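PDB 3U62: shikimate dehydrogenase from Thermotoga maritima, which catalyses the reversible NADPH-linked reduction of 3-dehydroshikimate to shikimate, the fourth of seven steps from the primary precursors to chorismate. Local coordinates for residues Phe3-Gly7 / Tyr8-His12; Lys100-Gly104 / Val105-Glu109; Val208-Lys212 / Leu213-His217. All blocks are in the same frame, centred on the assembly; numbering follows the deposited sequence.

Contact 1 of 3, residues Phe3-Gly7 / Tyr8-His12; sequences FCIIG and YPVRH
Tyr8 meets Gly7 at the point where strand 2-7 gives way to loop, and only the root of its side chain takes part: CB of Tyr8 lies 3.2 Å from O of Gly7. A chi1 of -163°, CG opposite the main-chain nitrogen, carries the ring off the strand end, and the carbonyl oxygen of Gly7 sits near the ring plane at its edge. Beyond this, the Tyr8 side chain also touches Pro61 and Glu36. Pro9 follows through a cis peptide bond, which folds the chain back sharply enough to bring the next residue beside the strand it has just left.

That residue, Val10, carries the contact. Its CG2 lies 3.5 Å from CG1 of Ile5 and 3.7 Å from CG2 of the same isoleucine, so that one methyl rests against both branches, while the other methyl, CG1 of Val10, sits 3.9 Å from O of Ile5. A chi1 of 91° leaves Val10 away from full staggering, probably a mildly strained setting. Gly7 probably eases the close return: a beta carbon there would run into N of Tyr8 and lie about 3.6 Å from CG2 of Val10.

The segment is the opening of a beta-alpha-beta unit in the substrate-binding domain, running from strand 2-7 through helix 15-26 to the parallel neighbour 31-36. Val10 also approaches a bound sulfate and Thr59, a predicted shikimate ligand, so the apolar pair probably lies at the wall of the substrate pocket. The backbone N of Val10 is hydrogen-bonded to OE2 of Glu36, the same oxygen that forms a salt bridge with NH1 of Arg11.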
loop_
_atom_site.group_PDB
_atom_site.type_symbol
_atom_site.label_atom_id
_atom_site.label_comp_id
_atom_site.label_asym_id
_atom_site.label_seq_id
_atom_site.Cartn_x
_atom_site.Cartn_y
_atom_site.Cartn_z
ATOM N N PHE A 3 -14.703 -13.428 -2.509
ATOM C CA PHE A 3 -13.795 -12.285 -2.585
ATOM C C PHE A 3 -12.731 -12.547 -3.646
ATOM O O PHE A 3 -12.563 -13.683 -4.091
ATOM C CB PHE A 3 -13.133 -12.032 -1.222
ATOM C CG PHE A 3 -14.113 -11.856 -0.097
ATOM C CD1 PHE A 3 -14.470 -12.933 0.710
ATOM C CD2 PHE A 3 -14.693 -10.615 0.150
ATOM C CE1 PHE A 3 -15.385 -12.776 1.748
ATOM C CE2 PHE A 3 -15.609 -10.448 1.183
ATOM C CZ PHE A 3 -15.955 -11.530 1.987
ATOM N N CYS A 4 -12.033 -11.493 -4.062
ATOM C CA CYS A 4 -10.883 -11.629 -4.947
ATOM C C CYS A 4 -9.994 -10.403 -4.830
ATOM O O CYS A 4 -10.306 -9.458 -4.096
ATOM C CB CYS A 4 -11.322 -11.825 -6.406
ATOM S SG CYS A 4 -12.265 -10.451 -7.114
ATOM N N ILE A 5 -8.874 -10.430 -5.541
ATOM C CA ILE A 5 -8.066 -9.242 -5.732
ATOM C C ILE A 5 -8.080 -8.892 -7.219
ATOM O O ILE A 5 -7.880 -9.758 -8.075
ATOM C CB ILE A 5 -6.619 -9.420 -5.186
ATOM C CG1 ILE A 5 -5.787 -8.146 -5.386
ATOM C CG2 ILE A 5 -5.931 -10.653 -5.784
ATOM C CD1 ILE A 5 -5.503 -7.390 -4.108
ATOM N N ILE A 6 -8.344 -7.623 -7.517
ATOM C CA ILE A 6 -8.324 -7.140 -8.892
ATOM C C ILE A 6 -7.143 -6.196 -9.094
ATOM O O ILE A 6 -6.739 -5.481 -8.171
ATOM C CB ILE A 6 -9.677 -6.481 -9.317
ATOM C CG1 ILE A 6 -9.945 -5.179 -8.543
ATOM C CG2 ILE A 6 -10.846 -7.455 -9.112
ATOM C CD1 ILE A 6 -9.501 -3.911 -9.292
ATOM N N GLY A 7 -6.588 -6.210 -10.301
ATOM C CA GLY A 7 -5.423 -5.396 -10.622
ATOM C C GLY A 7 -4.775 -5.820 -11.923
ATOM O O GLY A 7 -5.331 -6.635 -12.669
ATOM N N TYR A 8 -3.600 -5.255 -12.191
ATOM C CA TYR A 8 -2.859 -5.511 -13.419
ATOM C C TYR A 8 -1.423 -5.024 -13.248
ATOM O O TYR A 8 -1.156 -3.828 -13.388
ATOM C CB TYR A 8 -3.522 -4.788 -14.590
ATOM C CG TYR A 8 -3.099 -5.277 -15.948
ATOM C CD1 TYR A 8 -3.532 -6.513 -16.428
ATOM C CD2 TYR A 8 -2.285 -4.497 -16.765
ATOM C CE1 TYR A 8 -3.156 -6.969 -17.678
ATOM C CE2 TYR A 8 -1.902 -4.942 -18.021
ATOM C CZ TYR A 8 -2.343 -6.178 -18.470
ATOM O OH TYR A 8 -1.966 -6.626 -19.715
ATOM N N PRO A 9 -0.488 -5.943 -12.939
ATOM C CA PRO A 9 -0.676 -7.389 -12.790
ATOM C C PRO A 9 -1.203 -7.796 -11.411
ATOM O O PRO A 9 -1.116 -7.015 -10.457
ATOM C CB PRO A 9 0.738 -7.935 -12.980
ATOM C CG PRO A 9 1.619 -6.862 -12.444
ATOM C CD PRO A 9 0.918 -5.553 -12.713
ATOM N N VAL A 10 -1.735 -9.015 -11.317
ATOM C CA VAL A 10 -2.209 -9.545 -10.042
ATOM C C VAL A 10 -2.077 -11.072 -9.925
ATOM O O VAL A 10 -2.306 -11.637 -8.854
ATOM C CB VAL A 10 -3.657 -9.067 -9.732
ATOM C CG1 VAL A 10 -4.706 -10.043 -10.273
ATOM C CG2 VAL A 10 -3.830 -8.842 -8.230
ATOM N N ARG A 11 -1.692 -11.730 -11.016
ATOM C CA ARG A 11 -1.612 -13.195 -11.038
ATOM C C ARG A 11 -0.615 -13.788 -10.029
ATOM O O ARG A 11 -0.769 -14.933 -9.606
ATOM C CB ARG A 11 -1.333 -13.708 -12.458
ATOM C CG ARG A 11 0.056 -13.397 -12.978
ATOM C CD ARG A 11 0.093 -13.357 -14.492
ATOM N NE ARG A 11 1.445 -13.085 -14.973
ATOM C CZ ARG A 11 1.987 -11.873 -15.066
ATOM N NH1 ARG A 11 1.297 -10.793 -14.719
ATOM N NH2 ARG A 11 3.229 -11.738 -15.513
ATOM N N HIS A 12 0.391 -13.002 -9.643
ATOM C CA HIS A 12 1.392 -13.438 -8.667
ATOM C C HIS A 12 1.137 -12.902 -7.261
ATOM O O HIS A 12 2.039 -12.888 -6.412
ATOM C CB HIS A 12 2.803 -13.108 -9.164
ATOM C CG HIS A 12 3.234 -13.964 -10.310
ATOM N ND1 HIS A 12 3.494 -13.464 -11.567
ATOM C CD2 HIS A 12 3.400 -15.305 -10.396
ATOM C CE1 HIS A 12 3.825 -14.458 -12.374
ATOM N NE2 HIS A 12 3.774 -15.585 -11.687
#

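Contact 2 of 3, residues Lys100-Gly104 / Val105-Glu109; sequences KSLEG and VEVKE
Leu102 and Val105 are the ends of a type II beta turn, closed by a hydrogen bond of 3.1 Å from N of Val105 to O of Leu102 that is moderately bent (150° at the hydrogen). The turn follows directly on helix 94-101 and starts the connection to strand 111-114, one of the two central strands of the parallel sheet in the Rossmann-type NADP-binding domain. Gly104 supplies the positive phi (82°) that a type II turn needs at its third position, where a residue with a side chain is less easily accommodated.

Once the chain has reversed, two side chains from opposite arms come together. Leu102 and Val107 cross at about a right angle, with CD1 of Leu102 3.9 Å from CG2 of Val107 and the second leucine methyl, CD2, slightly farther from the same carbon at 4.2 Å. A single valine methyl is thus set against the forked end of the leucine. On the Val107 side this follows from CG1 standing anti to the backbone N (chi1 173°), which leaves CG2 as the branch facing the turn. The pair belongs to a larger apolar cluster: Leu102 is buried against Ile219 of strand 217-219 and Phe171 of strand 169-172, and Val107 also packs on Met130.

Toward Leu102, Val105 offers its branching carbon more than its methyls. Its CG1 stays 4.5 Å from CD2 of Leu102, a loose approach, whereas CB of Val105 sits 3.4 Å from O of Leu102, the oxygen that accepts the turn's hydrogen bond.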
loop_
_atom_site.group_PDB
_atom_site.type_symbol
_atom_site.label_atom_id
_atom_site.label_comp_id
_atom_site.label_asym_id
_atom_site.label_seq_id
_atom_site.Cartn_x
_atom_site.Cartn_y
_atom_site.Cartn_z
ATOM N N LYS A 100 -0.544 1.276 11.491
ATOM C CA LYS A 100 -0.322 0.137 12.378
ATOM C C LYS A 100 1.068 -0.484 12.225
ATOM O O LYS A 100 1.624 -0.997 13.204
ATOM C CB LYS A 100 -1.428 -0.909 12.215
ATOM C CG LYS A 100 -2.779 -0.451 12.765
ATOM C CD LYS A 100 -3.744 -1.607 13.019
ATOM C CE LYS A 100 -3.343 -2.426 14.245
ATOM N NZ LYS A 100 -3.097 -1.489 15.493
ATOM N N SER A 101 1.629 -0.431 11.016
ATOM C CA SER A 101 2.986 -0.933 10.768
ATOM C C SER A 101 4.044 -0.108 11.502
ATOM O O SER A 101 5.138 -0.600 11.787
ATOM C CB SER A 101 3.301 -0.958 9.268
ATOM O OG SER A 101 3.497 0.349 8.757
ATOM N N LEU A 102 3.704 1.143 11.803
ATOM C CA LEU A 102 4.621 2.067 12.462
ATOM C C LEU A 102 4.324 2.244 13.950
ATOM O O LEU A 102 4.800 3.202 14.569
ATOM C CB LEU A 102 4.614 3.425 11.751
ATOM C CG LEU A 102 5.209 3.472 10.338
ATOM C CD1 LEU A 102 4.735 4.713 9.597
ATOM C CD2 LEU A 102 6.736 3.408 10.369
ATOM N N GLU A 103 3.541 1.329 14.520
ATOM C CA GLU A 103 3.280 1.356 15.954
ATOM C C GLU A 103 4.573 1.224 16.747
ATOM O O GLU A 103 5.428 0.392 16.431
ATOM C CB GLU A 103 2.277 0.276 16.355
ATOM C CG GLU A 103 0.842 0.765 16.265
ATOM C CD GLU A 103 -0.193 -0.335 16.411
ATOM O OE1 GLU A 103 0.148 -1.445 16.873
ATOM O OE2 GLU A 103 -1.372 -0.076 16.060
ATOM N N GLY A 104 4.712 2.075 17.760
ATOM C CA GLY A 104 5.900 2.100 18.610
ATOM C C GLY A 104 7.074 2.868 18.027
ATOM O O GLY A 104 8.108 3.009 18.681
ATOM N N VAL A 105 6.914 3.370 16.802
ATOM C CA VAL A 105 7.999 4.040 16.083
ATOM C C VAL A 105 7.718 5.534 15.924
ATOM O O VAL A 105 6.624 5.928 15.509
ATOM C CB VAL A 105 8.235 3.395 14.683
ATOM C CG1 VAL A 105 9.362 4.099 13.930
ATOM C CG2 VAL A 105 8.541 1.909 14.817
ATOM N N GLU A 106 8.708 6.356 16.266
ATOM C CA GLU A 106 8.650 7.787 15.997
ATOM C C GLU A 106 9.129 8.037 14.569
ATOM O O GLU A 106 10.266 7.708 14.222
ATOM C CB GLU A 106 9.518 8.566 16.996
ATOM C CG GLU A 106 9.468 10.085 16.820
ATOM C CD GLU A 106 10.530 10.828 17.620
ATOM O OE1 GLU A 106 11.333 10.178 18.324
ATOM O OE2 GLU A 106 10.561 12.076 17.541
ATOM N N VAL A 107 8.253 8.604 13.744
ATOM C CA VAL A 107 8.614 8.956 12.374
ATOM C C VAL A 107 9.264 10.338 12.367
ATOM O O VAL A 107 8.603 11.353 12.603
ATOM C CB VAL A 107 7.397 8.899 11.414
ATOM C CG1 VAL A 107 7.767 9.425 10.033
ATOM C CG2 VAL A 107 6.876 7.475 11.302
ATOM N N LYS A 108 10.570 10.358 12.114
ATOM C CA LYS A 108 11.342 11.597 12.116
ATOM C C LYS A 108 11.207 12.340 10.788
ATOM O O LYS A 108 11.101 11.724 9.724
ATOM C CB LYS A 108 12.811 11.319 12.447
ATOM C CG LYS A 108 13.043 10.819 13.867
ATOM C CD LYS A 108 14.521 10.603 14.150
ATOM C CE LYS A 108 14.739 10.067 15.554
ATOM N NZ LYS A 108 16.167 9.691 15.790
ATOM N N GLU A 109 11.215 13.668 10.869
ATOM C CA GLU A 109 10.983 14.538 9.719
ATOM C C GLU A 109 12.239 15.322 9.352
ATOM O O GLU A 109 13.111 15.518 10.202
ATOM C CB GLU A 109 9.853 15.517 10.025
ATOM C CG GLU A 109 8.516 14.858 10.289
ATOM C CD GLU A 109 7.472 15.844 10.766
ATOM O OE1 GLU A 109 6.792 15.544 11.770
ATOM O OE2 GLU A 109 7.327 16.920 10.146
#

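Contact 3 of 3, residues Val208-Lys212 / Leu213-His217; sequences VKARK and LGVKH
Ala210 and Val215 span the end of helix 205-213 in a Schellman motif, a common way for a helix to terminate at a glycine. The polar part of the contact is entirely backbone. N of Val215 reaches back to O of Ala210 over 3.1 Å in a nearly straight bond (167° at the hydrogen), the 6→1 bond of the motif, and N of Gly214 bonds to O of Arg211 at 3.2 Å as its 5→2 partner. Gly214 turns the chain with a positive phi. One step earlier, N of Leu213 keeps the helical bond to O of Lys209 at 3.1 Å and adds a weak one to O of Ala210, so that the Ala210 oxygen serves two donors as the helix closes.

Apolar packing follows the same residues. CG2 of Val215 lies 4.1 Å from CB of Ala210, the hydrophobic pairing expected between the residues that bracket a Schellman motif. Leu213 folds back on Lys209: a chi1 of -61° puts its CG beside the backbone N and 3.4 Å from O of Lys209, and its CD1 is 4.1 Å from CG of Lys209. Trimming Leu213 to an alanine would probably open a gap beside the aliphatic root of Lys209.

Among charged groups, Arg211 forms a salt bridge through NH1 with OD2 of Asp203.

Within the Rossmann-type domain, Lys209 and Leu213 lean on helix 187-190, whereas Ala210 and Val215 pack on Val196 of strand 195-198; helix 205-213 is the crossover between parallel strands 195-198 and 217-219, and the turn hands the chain on to the second of these.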
loop_
_atom_site.group_PDB
_atom_site.type_symbol
_atom_site.label_atom_id
_atom_site.label_comp_id
_atom_site.label_asym_id
_atom_site.label_seq_id
_atom_site.Cartn_x
_atom_site.Cartn_y
_atom_site.Cartn_z
ATOM N N VAL A 208 17.875 -3.549 1.057
ATOM C CA VAL A 208 19.189 -4.174 1.205
ATOM C C VAL A 208 20.286 -3.128 1.442
ATOM O O VAL A 208 21.159 -3.324 2.291
ATOM C CB VAL A 208 19.527 -5.081 -0.014
ATOM C CG1 VAL A 208 20.959 -5.607 0.064
ATOM C CG2 VAL A 208 18.544 -6.243 -0.103
ATOM N N LYS A 209 20.225 -2.023 0.699
ATOM C CA LYS A 209 21.176 -0.921 0.857
ATOM C C LYS A 209 21.061 -0.287 2.241
ATOM O O LYS A 209 22.075 -0.015 2.888
ATOM C CB LYS A 209 20.947 0.142 -0.224
ATOM C CG LYS A 209 22.080 1.169 -0.363
ATOM C CD LYS A 209 22.987 0.862 -1.547
ATOM C CE LYS A 209 24.112 -0.103 -1.183
ATOM N NZ LYS A 209 24.973 -0.423 -2.355
ATOM N N ALA A 210 19.825 -0.055 2.682
ATOM C CA ALA A 210 19.557 0.529 3.995
ATOM C C ALA A 210 20.154 -0.315 5.120
ATOM O O ALA A 210 20.672 0.224 6.101
ATOM C CB ALA A 210 18.065 0.711 4.198
ATOM N N ARG A 211 20.067 -1.638 4.974
ATOM C CA ARG A 211 20.651 -2.572 5.937
ATOM C C ARG A 211 22.170 -2.482 5.964
ATOM O O ARG A 211 22.772 -2.485 7.040
ATOM C CB ARG A 211 20.215 -4.005 5.638
ATOM C CG ARG A 211 18.800 -4.315 6.071
ATOM C CD ARG A 211 18.361 -5.665 5.561
ATOM N NE ARG A 211 16.930 -5.871 5.757
ATOM C CZ ARG A 211 16.203 -6.767 5.096
ATOM N NH1 ARG A 211 16.766 -7.548 4.179
ATOM N NH2 ARG A 211 14.906 -6.880 5.344
ATOM N N LYS A 212 22.777 -2.404 4.782
ATOM C CA LYS A 212 24.224 -2.241 4.658
ATOM C C LYS A 212 24.719 -0.983 5.373
ATOM O O LYS A 212 25.829 -0.968 5.910
ATOM C CB LYS A 212 24.644 -2.201 3.186
ATOM C CG LYS A 212 24.604 -3.549 2.484
ATOM C CD LYS A 212 25.158 -3.453 1.072
ATOM C CE LYS A 212 25.074 -4.791 0.358
ATOM N NZ LYS A 212 25.468 -4.684 -1.075
ATOM N N LEU A 213 23.889 0.058 5.381
ATOM C CA LEU A 213 24.271 1.356 5.942
ATOM C C LEU A 213 23.873 1.539 7.411
ATOM O O LEU A 213 24.248 2.531 8.043
ATOM C CB LEU A 213 23.712 2.497 5.081
ATOM C CG LEU A 213 24.179 2.550 3.619
ATOM C CD1 LEU A 213 23.316 3.509 2.814
ATOM C CD2 LEU A 213 25.655 2.925 3.507
ATOM N N GLY A 214 23.118 0.582 7.945
ATOM C CA GLY A 214 22.751 0.579 9.360
ATOM C C GLY A 214 21.649 1.546 9.748
ATOM O O GLY A 214 21.649 2.072 10.867
ATOM N N VAL A 215 20.716 1.786 8.827
ATOM C CA VAL A 215 19.547 2.624 9.099
ATOM C C VAL A 215 18.747 2.005 10.249
ATOM O O VAL A 215 18.469 0.804 10.237
ATOM C CB VAL A 215 18.665 2.803 7.833
ATOM C CG1 VAL A 215 17.352 3.503 8.162
ATOM C CG2 VAL A 215 19.421 3.578 6.764
ATOM N N LYS A 216 18.401 2.829 11.239
ATOM C CA LYS A 216 17.746 2.370 12.469
ATOM C C LYS A 216 16.545 1.460 12.210
ATOM O O LYS A 216 16.534 0.302 12.641
ATOM C CB LYS A 216 17.337 3.567 13.335
ATOM C CG LYS A 216 16.770 3.196 14.699
ATOM C CD LYS A 216 16.393 4.437 15.486
ATOM C CE LYS A 216 15.961 4.091 16.899
ATOM N NZ LYS A 216 15.647 5.313 17.698
ATOM N N HIS A 217 15.542 1.984 11.511
ATOM C CA HIS A 217 14.364 1.201 11.159
ATOM C C HIS A 217 14.266 0.993 9.660
ATOM O O HIS A 217 14.240 1.951 8.882
ATOM C CB HIS A 217 13.085 1.863 11.667
ATOM C CG HIS A 217 13.005 1.966 13.156
ATOM N ND1 HIS A 217 13.032 0.865 13.986
ATOM C CD2 HIS A 217 12.863 3.043 13.964
ATOM C CE1 HIS A 217 12.929 1.263 15.241
ATOM N NE2 HIS A 217 12.827 2.580 15.254
#

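In the fold
All three contacts are local turns where a helix or strand ends, and they follow one another in series along the chain without nesting or crossing. Near the N terminus, contact 1 closes the exit of strand 2-7 in the substrate-binding domain. Contact 2 comes where helix 94-101 passes into the NADP-binding domain, its nearest atoms about 17 Å from contact 1 and on the opposite side of the chain's centre. Contact 3 ends helix 205-213 just before edge strand 217-219. Though far apart in sequence, contacts 2 and 3 touch: CG1 of Val105 packs 3.7 Å from CD2 of His217, joining the domain's entry to its last parallel strand.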